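Local structure of single-strand DNA-binding protein (Agrobacterium tumefaciens, 3BTP) at residues Y117-Q122 against N146-L151; L164-I169 against Q190-K195; F214-K219 against R249-F254. The protein binds single-stranded DNA regardless of sequence, but not double-stranded DNA, and mediates nuclear uptake of the transferred T-DNA during plant transformation. One frame throughout, in Å; residues are numbered along the deposited sequence.

Contact 1: residues Y117-Q122 against N146-L151; sequences YILVRQ and NASCRL
The flat guanidinium of Arg150, with Asn146 CA at its edge and in its plane, ends a side chain whose aliphatic part runs beside Leu119, Arg150 CG lying 3.6 Å from Leu119 CD2. The pair sits on the two inner strands, 117-124 and 149-153, of a four-stranded antiparallel sheet. The guanidinium is held by the backbone oxygens of Phe145 and Asp212 and by the hydroxyl of Tyr152, so the arginine ties the sheet to the preceding helix and a later loop; Phe145 of helix 142-147 also packs on Leu119. Next to this pair, Ile118 and Leu151 form an antiparallel hydrogen-bonded pair, Leu151 N to Ile118 O at 2.8 Å and Ile118 N to Leu151 O at 3.0 Å. Val120, Cys149, Ile118 and Leu151 occupy the other face, where Tyr159 touches the last two. With Val120 CG1 anti to the backbone N (chi1 -170°), Val120 CG2 is the branch that meets Leu151 CD1, at 3.8 Å. The ladder continues with Val120 N to Cys149 O at 2.9 Å and a weak return bond from Cys149 N to Val120 O. Where the helix gives way to the strand, Ser148 OG turns back to Glu144 O. At the far end Leu151 O also receives a CA-H contact from Tyr117, whose CA lies 3.0 Å from it.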
loop_
_atom_site.group_PDB
_atom_site.type_symbol
_atom_site.label_atom_id
_atom_site.label_comp_id
_atom_site.label_asym_id
_atom_site.label_seq_id
_atom_site.Cartn_x
_atom_site.Cartn_y
_atom_site.Cartn_z
ATOM N N TYR A 117 -12.483 13.918 -6.639
ATOM C CA TYR A 117 -12.230 13.417 -7.980
ATOM C C TYR A 117 -11.497 14.430 -8.856
ATOM O O TYR A 117 -11.487 15.656 -8.579
ATOM C CB TYR A 117 -13.468 12.733 -8.668
ATOM C CG TYR A 117 -14.552 13.714 -9.122
ATOM C CD1 TYR A 117 -14.445 14.386 -10.359
ATOM C CD2 TYR A 117 -15.652 14.011 -8.278
ATOM C CE1 TYR A 117 -15.405 15.308 -10.777
ATOM C CE2 TYR A 117 -16.639 14.891 -8.692
ATOM C CZ TYR A 117 -16.501 15.551 -9.933
ATOM O OH TYR A 117 -17.453 16.448 -10.316
ATOM N N ILE A 118 -10.843 13.872 -9.873
ATOM C CA ILE A 118 -10.210 14.599 -10.933
ATOM C C ILE A 118 -10.773 14.051 -12.273
ATOM O O ILE A 118 -10.884 12.837 -12.454
ATOM C CB ILE A 118 -8.676 14.416 -10.890
ATOM C CG1 ILE A 118 -8.075 14.857 -9.527
ATOM C CG2 ILE A 118 -8.005 15.130 -12.055
ATOM C CD1 ILE A 118 -6.648 14.454 -9.332
ATOM N N LEU A 119 -11.111 14.947 -13.205
ATOM C CA LEU A 119 -11.552 14.556 -14.551
ATOM C C LEU A 119 -10.404 14.693 -15.508
ATOM O O LEU A 119 -9.838 15.790 -15.643
ATOM C CB LEU A 119 -12.733 15.451 -15.047
ATOM C CG LEU A 119 -14.076 15.156 -14.335
ATOM C CD1 LEU A 119 -15.195 15.899 -15.087
ATOM C CD2 LEU A 119 -14.445 13.606 -14.227
ATOM N N VAL A 120 -10.012 13.586 -16.140
ATOM C CA VAL A 120 -8.881 13.657 -17.075
ATOM C C VAL A 120 -9.376 13.563 -18.511
ATOM O O VAL A 120 -10.266 12.781 -18.816
ATOM C CB VAL A 120 -7.787 12.568 -16.831
ATOM C CG1 VAL A 120 -6.523 12.864 -17.695
ATOM C CG2 VAL A 120 -7.432 12.467 -15.324
ATOM N N ARG A 121 -8.758 14.348 -19.386
ATOM C CA ARG A 121 -9.078 14.304 -20.820
ATOM C C ARG A 121 -7.844 14.245 -21.687
ATOM O O ARG A 121 -6.774 14.712 -21.294
ATOM C CB ARG A 121 -9.979 15.489 -21.221
ATOM C CG ARG A 121 -9.296 16.807 -21.090
ATOM C CD ARG A 121 -10.308 17.963 -20.818
ATOM N NE ARG A 121 -9.573 19.240 -20.743
ATOM C CZ ARG A 121 -9.246 19.894 -19.616
ATOM N NH1 ARG A 121 -9.570 19.408 -18.400
ATOM N NH2 ARG A 121 -8.549 21.018 -19.695
ATOM N N GLN A 122 -7.986 13.617 -22.845
ATOM C CA GLN A 122 -6.925 13.579 -23.871
ATOM C C GLN A 122 -6.943 14.867 -24.720
ATOM O O GLN A 122 -7.970 15.282 -25.228
ATOM C CB GLN A 122 -7.104 12.361 -24.769
ATOM C CG GLN A 122 -6.812 11.035 -24.070
ATOM C CD GLN A 122 -6.934 9.840 -25.028
ATOM O OE1 GLN A 122 -7.996 9.587 -25.568
ATOM N NE2 GLN A 122 -5.829 9.109 -25.236
ATOM N N ASN A 146 -18.806 10.318 -18.632
ATOM C CA ASN A 146 -18.514 9.019 -19.249
ATOM C C ASN A 146 -17.421 8.942 -20.289
ATOM O O ASN A 146 -16.994 7.824 -20.645
ATOM C CB ASN A 146 -19.771 8.337 -19.774
ATOM C CG ASN A 146 -20.669 7.772 -18.620
ATOM O OD1 ASN A 146 -21.883 7.717 -18.756
ATOM N ND2 ASN A 146 -20.054 7.393 -17.484
ATOM N N ALA A 147 -16.965 10.086 -20.791
ATOM C CA ALA A 147 -15.902 10.189 -21.820
ATOM C C ALA A 147 -14.560 10.478 -21.203
ATOM O O ALA A 147 -13.526 10.251 -21.840
ATOM C CB ALA A 147 -16.205 11.342 -22.792
ATOM N N SER A 148 -14.578 11.075 -19.999
ATOM C CA SER A 148 -13.351 11.332 -19.214
ATOM C C SER A 148 -12.809 10.052 -18.593
ATOM O O SER A 148 -13.581 9.117 -18.305
ATOM C CB SER A 148 -13.629 12.335 -18.057
ATOM O OG SER A 148 -14.150 13.524 -18.588
ATOM N N CYS A 149 -11.492 10.047 -18.338
ATOM C CA CYS A 149 -10.942 9.227 -17.254
ATOM C C CYS A 149 -11.238 9.862 -15.843
ATOM O O CYS A 149 -10.664 10.890 -15.476
ATOM C CB CYS A 149 -9.434 8.943 -17.431
ATOM S SG CYS A 149 -8.892 7.730 -16.209
ATOM N N ARG A 150 -12.147 9.259 -15.071
ATOM C CA ARG A 150 -12.491 9.777 -13.742
ATOM C C ARG A 150 -11.585 9.190 -12.625
ATOM O O ARG A 150 -11.518 7.969 -12.423
ATOM C CB ARG A 150 -13.972 9.474 -13.437
ATOM C CG ARG A 150 -14.984 10.007 -14.471
ATOM C CD ARG A 150 -16.451 9.890 -13.924
ATOM N NE ARG A 150 -16.843 8.517 -13.552
ATOM C CZ ARG A 150 -17.332 7.561 -14.369
ATOM N NH1 ARG A 150 -17.528 7.804 -15.666
ATOM N NH2 ARG A 150 -17.677 6.354 -13.863
ATOM N N LEU A 151 -10.903 10.048 -11.887
ATOM C CA LEU A 151 -9.982 9.557 -10.859
ATOM C C LEU A 151 -10.609 9.837 -9.482
ATOM O O LEU A 151 -10.971 10.959 -9.249
ATOM C CB LEU A 151 -8.592 10.211 -11.030
ATOM C CG LEU A 151 -7.715 9.779 -12.234
ATOM C CD1 LEU A 151 -6.337 10.460 -12.266
ATOM C CD2 LEU A 151 -7.442 8.223 -12.287
#

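Contact 2: residues L164-I169 against Q190-K195; sequences LAFERI and QCFQYK
Lys195 leaves its helix with CG beside the backbone N (chi1 -60°) and then runs extended, which carries NZ across to Glu167; the glutamate, bent at chi2 (-60°), folds its carboxylate back to meet it. The resulting salt bridge has Lys195 NZ 2.7 Å from Glu167 OE1, approached nearly end-on. Lys195 NZ also donates to Glu167 O at 2.8 Å and, weakly, to Ile169 O at 2.9 Å. The ammonium thus sits near the C-terminal end of the short helix, where its charge probably interacts favourably with backbone carbonyls as well as the carboxylate, and it pins that helix and its exit to the long helix 186-206. Lys195 CB lies over one face of the Phe166 ring, 4.1 Å from its centroid, in a CH-pi contact, while Ile169 slides past the lysine chain in the opposite direction with its CB 4.0 Å from Lys195 CG. Phe166 CZ is 3.6 Å from Phe192 CE1, the two ring planes inclined at 46°. Trp199, one turn beyond Lys195 on the long helix, meets Phe166 edge-to-face. Arg168 makes a salt bridge to an acidic side chain of another protein.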
loop_
_atom_site.group_PDB
_atom_site.type_symbol
_atom_site.label_atom_id
_atom_site.label_comp_id
_atom_site.label_asym_id
_atom_site.label_seq_id
_atom_site.Cartn_x
_atom_site.Cartn_y
_atom_site.Cartn_z
ATOM N N LEU A 164 -11.159 -0.048 -11.348
ATOM C CA LEU A 164 -10.453 -0.304 -10.091
ATOM C C LEU A 164 -11.082 0.313 -8.862
ATOM O O LEU A 164 -11.089 -0.299 -7.860
ATOM C CB LEU A 164 -8.977 0.140 -10.223
ATOM C CG LEU A 164 -8.176 -0.547 -11.359
ATOM C CD1 LEU A 164 -6.772 -0.032 -11.368
ATOM C CD2 LEU A 164 -8.152 -2.054 -11.362
ATOM N N ALA A 165 -11.564 1.552 -8.924
ATOM C CA ALA A 165 -12.315 2.105 -7.827
ATOM C C ALA A 165 -13.497 1.245 -7.451
ATOM O O ALA A 165 -13.792 1.077 -6.267
ATOM C CB ALA A 165 -12.779 3.671 -8.129
ATOM N N PHE A 166 -14.218 0.737 -8.459
ATOM C CA PHE A 166 -15.359 -0.146 -8.231
ATOM C C PHE A 166 -14.954 -1.427 -7.472
ATOM O O PHE A 166 -15.549 -1.775 -6.444
ATOM C CB PHE A 166 -15.993 -0.519 -9.569
ATOM C CG PHE A 166 -17.309 -1.315 -9.414
ATOM C CD1 PHE A 166 -18.528 -0.681 -9.217
ATOM C CD2 PHE A 166 -17.318 -2.667 -9.494
ATOM C CE1 PHE A 166 -19.702 -1.436 -9.048
ATOM C CE2 PHE A 166 -18.481 -3.393 -9.335
ATOM C CZ PHE A 166 -19.656 -2.769 -9.103
ATOM N N GLU A 167 -13.965 -2.157 -7.990
ATOM C CA GLU A 167 -13.541 -3.418 -7.338
ATOM C C GLU A 167 -12.902 -3.188 -5.969
ATOM O O GLU A 167 -12.889 -4.097 -5.128
ATOM C CB GLU A 167 -12.637 -4.277 -8.267
ATOM C CG GLU A 167 -13.515 -4.935 -9.395
ATOM C CD GLU A 167 -14.637 -5.870 -8.810
ATOM O OE1 GLU A 167 -14.582 -6.210 -7.594
ATOM O OE2 GLU A 167 -15.548 -6.306 -9.530
ATOM N N ARG A 168 -12.376 -2.002 -5.736
ATOM C CA ARG A 168 -11.806 -1.664 -4.422
ATOM C C ARG A 168 -12.879 -1.545 -3.322
ATOM O O ARG A 168 -12.564 -1.600 -2.127
ATOM C CB ARG A 168 -10.927 -0.391 -4.531
ATOM C CG ARG A 168 -10.589 0.379 -3.230
ATOM C CD ARG A 168 -9.298 -0.159 -2.708
ATOM N NE ARG A 168 -8.812 0.182 -1.342
ATOM C CZ ARG A 168 -9.203 -0.425 -0.234
ATOM N NH1 ARG A 168 -10.219 -1.287 -0.242
ATOM N NH2 ARG A 168 -8.596 -0.145 0.894
ATOM N N ILE A 169 -14.150 -1.405 -3.696
ATOM C CA ILE A 169 -15.206 -1.531 -2.685
ATOM C C ILE A 169 -15.112 -2.932 -2.078
ATOM O O ILE A 169 -15.024 -3.958 -2.802
ATOM C CB ILE A 169 -16.632 -1.204 -3.185
ATOM C CG1 ILE A 169 -16.738 0.249 -3.795
ATOM C CG2 ILE A 169 -17.649 -1.421 -2.000
ATOM C CD1 ILE A 169 -17.803 0.458 -5.037
ATOM N N GLN A 190 -23.952 -11.345 -6.566
ATOM C CA GLN A 190 -24.361 -10.634 -5.332
ATOM C C GLN A 190 -23.264 -9.663 -4.862
ATOM O O GLN A 190 -23.553 -8.568 -4.349
ATOM C CB GLN A 190 -24.750 -11.598 -4.186
ATOM C CG GLN A 190 -25.798 -12.677 -4.540
ATOM C CD GLN A 190 -27.057 -12.734 -3.613
ATOM O OE1 GLN A 190 -28.049 -13.382 -3.972
ATOM N NE2 GLN A 190 -27.017 -12.080 -2.437
ATOM N N CYS A 191 -22.016 -10.083 -5.023
ATOM C CA CYS A 191 -20.888 -9.177 -4.829
ATOM C C CYS A 191 -21.007 -7.928 -5.708
ATOM O O CYS A 191 -20.879 -6.815 -5.211
ATOM C CB CYS A 191 -19.575 -9.906 -5.115
ATOM S SG CYS A 191 -19.070 -10.932 -3.728
ATOM N N PHE A 192 -21.284 -8.130 -7.000
ATOM C CA PHE A 192 -21.490 -7.027 -7.950
ATOM C C PHE A 192 -22.673 -6.083 -7.552
ATOM O O PHE A 192 -22.550 -4.828 -7.555
ATOM C CB PHE A 192 -21.621 -7.571 -9.395
ATOM C CG PHE A 192 -21.912 -6.515 -10.389
ATOM C CD1 PHE A 192 -20.905 -5.696 -10.865
ATOM C CD2 PHE A 192 -23.238 -6.289 -10.822
ATOM C CE1 PHE A 192 -21.199 -4.660 -11.766
ATOM C CE2 PHE A 192 -23.529 -5.297 -11.705
ATOM C CZ PHE A 192 -22.474 -4.484 -12.194
ATOM N N GLN A 193 -23.784 -6.692 -7.141
ATOM C CA GLN A 193 -24.974 -5.948 -6.765
ATOM C C GLN A 193 -24.631 -5.219 -5.494
ATOM O O GLN A 193 -24.982 -4.059 -5.343
ATOM C CB GLN A 193 -26.255 -6.859 -6.582
ATOM C CG GLN A 193 -26.886 -7.385 -7.855
ATOM C CD GLN A 193 -28.139 -8.361 -7.647
ATOM O OE1 GLN A 193 -28.251 -9.139 -6.647
ATOM N NE2 GLN A 193 -29.075 -8.296 -8.616
ATOM N N TYR A 194 -23.936 -5.874 -4.570
ATOM C CA TYR A 194 -23.491 -5.134 -3.361
ATOM C C TYR A 194 -22.620 -3.889 -3.693
ATOM O O TYR A 194 -22.871 -2.775 -3.196
ATOM C CB TYR A 194 -22.753 -6.028 -2.342
ATOM C CG TYR A 194 -22.282 -5.169 -1.158
ATOM C CD1 TYR A 194 -23.115 -4.936 -0.062
ATOM C CD2 TYR A 194 -21.032 -4.508 -1.195
ATOM C CE1 TYR A 194 -22.691 -4.123 1.046
ATOM C CE2 TYR A 194 -20.589 -3.688 -0.124
ATOM C CZ TYR A 194 -21.426 -3.492 0.978
ATOM O OH TYR A 194 -20.993 -2.679 2.009
ATOM N N LYS A 195 -21.553 -4.085 -4.488
ATOM C CA LYS A 195 -20.672 -2.939 -4.874
ATOM C C LYS A 195 -21.412 -1.876 -5.729
ATOM O O LYS A 195 -21.148 -0.680 -5.594
ATOM C CB LYS A 195 -19.381 -3.443 -5.563
ATOM C CG LYS A 195 -18.512 -4.389 -4.698
ATOM C CD LYS A 195 -17.185 -4.711 -5.384
ATOM C CE LYS A 195 -16.500 -5.813 -4.700
ATOM N NZ LYS A 195 -15.030 -5.842 -4.987
#

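Contact 3: residues F214-K219 against R249-F254; sequences FYQTDK and RYEHQF
Gln216 O is gripped from two directions: Glu251 N donates to it at 2.8 Å with a nearly straight bond (165°), and a water donates at 2.7 Å. Two irregular loops are joined here by a single backbone bridge, Thr217 with Tyr250, rather than by a regular sheet. On the other side of that bridge Asp218 N reaches Arg249 O at 3.1 Å. The water extends the seam where the backbones diverge: it also donates to Phe214 O at 2.7 Å and accepts from His252 N at 3.1 Å, satisfying three backbone groups at once. Phe214 and His252 close this end with an offset edge-to-face pair, the phenyl edge turned to the imidazole face, planes at 69°. Phe214 CD1 is the atom that leads, 3.8 Å from His252 ND1, and Glu251 CG lies over the centre of one imidazole face. Tyr250 CD1 comes within 3.3 Å of Phe214 O, while Gln216 O lies at the edge of the tyrosine ring, which continues toward Pro163 and Leu164 of helix 162-167. At the other end, Asp218 and Arg249 bring their CB atoms together, but Asp218 OD2 stays 4.5 Å from Arg249 NH2, too far for a salt bridge.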
loop_
_atom_site.group_PDB
_atom_site.type_symbol
_atom_site.label_atom_id
_atom_site.label_comp_id
_atom_site.label_asym_id
_atom_site.label_seq_id
_atom_site.Cartn_x
_atom_site.Cartn_y
_atom_site.Cartn_z
ATOM N N PHE A 214 -16.523 0.635 -16.770
ATOM C CA PHE A 214 -15.500 0.383 -17.818
ATOM C C PHE A 214 -14.666 -0.833 -17.524
ATOM O O PHE A 214 -13.452 -0.890 -17.839
ATOM C CB PHE A 214 -14.589 1.614 -18.101
ATOM C CG PHE A 214 -15.348 2.876 -18.419
ATOM C CD1 PHE A 214 -16.015 3.014 -19.644
ATOM C CD2 PHE A 214 -15.384 3.941 -17.503
ATOM C CE1 PHE A 214 -16.714 4.186 -19.933
ATOM C CE2 PHE A 214 -16.079 5.113 -17.783
ATOM C CZ PHE A 214 -16.739 5.243 -19.000
ATOM N N TYR A 215 -15.326 -1.842 -16.984
ATOM C CA TYR A 215 -14.687 -3.110 -16.683
ATOM C C TYR A 215 -14.598 -4.042 -17.914
ATOM O O TYR A 215 -13.915 -5.084 -17.846
ATOM C CB TYR A 215 -15.425 -3.813 -15.562
ATOM C CG TYR A 215 -16.843 -4.132 -15.937
ATOM C CD1 TYR A 215 -17.146 -5.283 -16.672
ATOM C CD2 TYR A 215 -17.891 -3.259 -15.611
ATOM C CE1 TYR A 215 -18.475 -5.575 -17.063
ATOM C CE2 TYR A 215 -19.182 -3.541 -15.961
ATOM C CZ TYR A 215 -19.482 -4.699 -16.690
ATOM O OH TYR A 215 -20.803 -5.000 -17.053
ATOM N N GLN A 216 -15.308 -3.701 -18.997
ATOM C CA GLN A 216 -15.364 -4.538 -20.244
ATOM C C GLN A 216 -13.999 -4.733 -20.844
ATOM O O GLN A 216 -13.269 -3.762 -21.041
ATOM C CB GLN A 216 -16.354 -3.964 -21.305
ATOM C CG GLN A 216 -17.858 -3.965 -20.878
ATOM C CD GLN A 216 -18.314 -2.796 -19.956
ATOM O OE1 GLN A 216 -17.541 -1.928 -19.593
ATOM N NE2 GLN A 216 -19.592 -2.820 -19.557
ATOM N N THR A 217 -13.657 -5.998 -21.105
ATOM C CA THR A 217 -12.341 -6.365 -21.681
ATOM C C THR A 217 -12.379 -6.221 -23.217
ATOM O O THR A 217 -13.449 -6.211 -23.824
ATOM C CB THR A 217 -11.858 -7.789 -21.280
ATOM O OG1 THR A 217 -12.780 -8.748 -21.761
ATOM C CG2 THR A 217 -11.778 -7.969 -19.754
ATOM N N ASP A 218 -11.210 -6.057 -23.797
ATOM C CA ASP A 218 -11.018 -6.010 -25.210
ATOM C C ASP A 218 -11.113 -7.455 -25.755
ATOM O O ASP A 218 -10.230 -8.295 -25.516
ATOM C CB ASP A 218 -9.619 -5.441 -25.514
ATOM C CG ASP A 218 -9.347 -5.353 -27.008
ATOM O OD1 ASP A 218 -10.121 -5.923 -27.823
ATOM O OD2 ASP A 218 -8.374 -4.683 -27.375
ATOM N N LYS A 219 -12.167 -7.727 -26.517
ATOM C CA LYS A 219 -12.455 -9.108 -26.844
ATOM C C LYS A 219 -11.684 -9.649 -28.083
ATOM O O LYS A 219 -11.606 -10.869 -28.284
ATOM C CB LYS A 219 -13.946 -9.449 -26.654
ATOM C CG LYS A 219 -14.163 -9.979 -25.163
ATOM C CD LYS A 219 -15.618 -9.946 -24.675
ATOM C CE LYS A 219 -15.750 -9.549 -23.174
ATOM N NZ LYS A 219 -16.061 -8.060 -22.953
ATOM N N ARG A 249 -6.189 -5.331 -20.556
ATOM C CA ARG A 249 -6.733 -4.716 -21.784
ATOM C C ARG A 249 -8.209 -4.476 -21.720
ATOM O O ARG A 249 -8.993 -5.406 -21.694
ATOM C CB ARG A 249 -6.417 -5.562 -23.023
ATOM C CG ARG A 249 -4.898 -5.839 -23.063
ATOM C CD ARG A 249 -4.122 -4.564 -23.272
ATOM N NE ARG A 249 -4.490 -4.020 -24.549
ATOM C CZ ARG A 249 -3.648 -3.697 -25.518
ATOM N NH1 ARG A 249 -2.332 -3.828 -25.345
ATOM N NH2 ARG A 249 -4.151 -3.220 -26.664
ATOM N N TYR A 250 -8.562 -3.205 -21.703
ATOM C CA TYR A 250 -9.932 -2.785 -21.512
ATOM C C TYR A 250 -10.472 -2.383 -22.868
ATOM O O TYR A 250 -9.730 -1.825 -23.666
ATOM C CB TYR A 250 -9.991 -1.569 -20.550
ATOM C CG TYR A 250 -9.634 -1.855 -19.111
ATOM C CD1 TYR A 250 -10.548 -2.435 -18.271
ATOM C CD2 TYR A 250 -8.352 -1.543 -18.586
ATOM C CE1 TYR A 250 -10.234 -2.695 -16.928
ATOM C CE2 TYR A 250 -8.028 -1.810 -17.221
ATOM C CZ TYR A 250 -8.991 -2.365 -16.423
ATOM O OH TYR A 250 -8.731 -2.658 -15.099
ATOM N N GLU A 251 -11.761 -2.646 -23.112
ATOM C CA GLU A 251 -12.440 -2.165 -24.298
ATOM C C GLU A 251 -12.393 -0.620 -24.414
ATOM O O GLU A 251 -12.274 -0.100 -25.498
ATOM C CB GLU A 251 -13.886 -2.603 -24.279
ATOM C CG GLU A 251 -14.652 -1.984 -25.461
ATOM C CD GLU A 251 -16.028 -2.550 -25.671
ATOM O OE1 GLU A 251 -16.496 -3.403 -24.856
ATOM O OE2 GLU A 251 -16.663 -2.134 -26.682
ATOM N N HIS A 252 -12.540 0.105 -23.306
ATOM C CA HIS A 252 -12.444 1.581 -23.269
ATOM C C HIS A 252 -11.188 1.968 -22.505
ATOM O O HIS A 252 -11.208 2.178 -21.251
ATOM C CB HIS A 252 -13.698 2.140 -22.580
ATOM C CG HIS A 252 -14.977 1.642 -23.189
ATOM N ND1 HIS A 252 -15.760 0.662 -22.599
ATOM C CD2 HIS A 252 -15.616 2.002 -24.330
ATOM C CE1 HIS A 252 -16.813 0.426 -23.364
ATOM N NE2 HIS A 252 -16.751 1.233 -24.418
ATOM N N GLN A 253 -10.085 2.006 -23.224
ATOM C CA GLN A 253 -8.789 2.147 -22.620
ATOM C C GLN A 253 -8.576 3.464 -21.904
ATOM O O GLN A 253 -8.014 3.463 -20.844
ATOM C CB GLN A 253 -7.660 1.948 -23.621
ATOM C CG GLN A 253 -7.629 0.588 -24.349
ATOM C CD GLN A 253 -6.184 0.268 -24.810
ATOM O OE1 GLN A 253 -5.421 -0.486 -24.114
ATOM N NE2 GLN A 253 -5.780 0.872 -25.923
ATOM N N PHE A 254 -8.973 4.577 -22.489
ATOM C CA PHE A 254 -8.727 5.867 -21.861
ATOM C C PHE A 254 -9.541 5.982 -20.553
ATOM O O PHE A 254 -8.985 6.282 -19.523
ATOM C CB PHE A 254 -9.023 7.056 -22.795
ATOM C CG PHE A 254 -8.875 8.385 -22.096
ATOM C CD1 PHE A 254 -7.660 8.769 -21.543
ATOM C CD2 PHE A 254 -9.951 9.219 -21.943
ATOM C CE1 PHE A 254 -7.559 9.979 -20.827
ATOM C CE2 PHE A 254 -9.842 10.403 -21.242
ATOM C CZ PHE A 254 -8.646 10.779 -20.720
HETATM O O HOH W 1 -13.429 -1.120 -20.553
#

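How the contacts relate
From the N terminus the three contacts follow in series, none nested in or crossing another. Contact 1 closes the excursion through strand 127-132 and helix 142-147, and so builds the centre of the first sheet. After strand 159-160, contact 2 closes the connection that runs from helix 162-167 through helix 173-177 to the long helix 186-206. Contact 3 then draws together the loop after that helix and the one following strand 243-245. Contacts 1 and 3, centres about 15 Å apart, touch directly: Phe254 packs on Val120, Cys149 and Gln122, and Phe214 on Asn146. Contact 3 meets contact 2 through Tyr250 and Leu164, whereas contacts 1 and 2 do not touch.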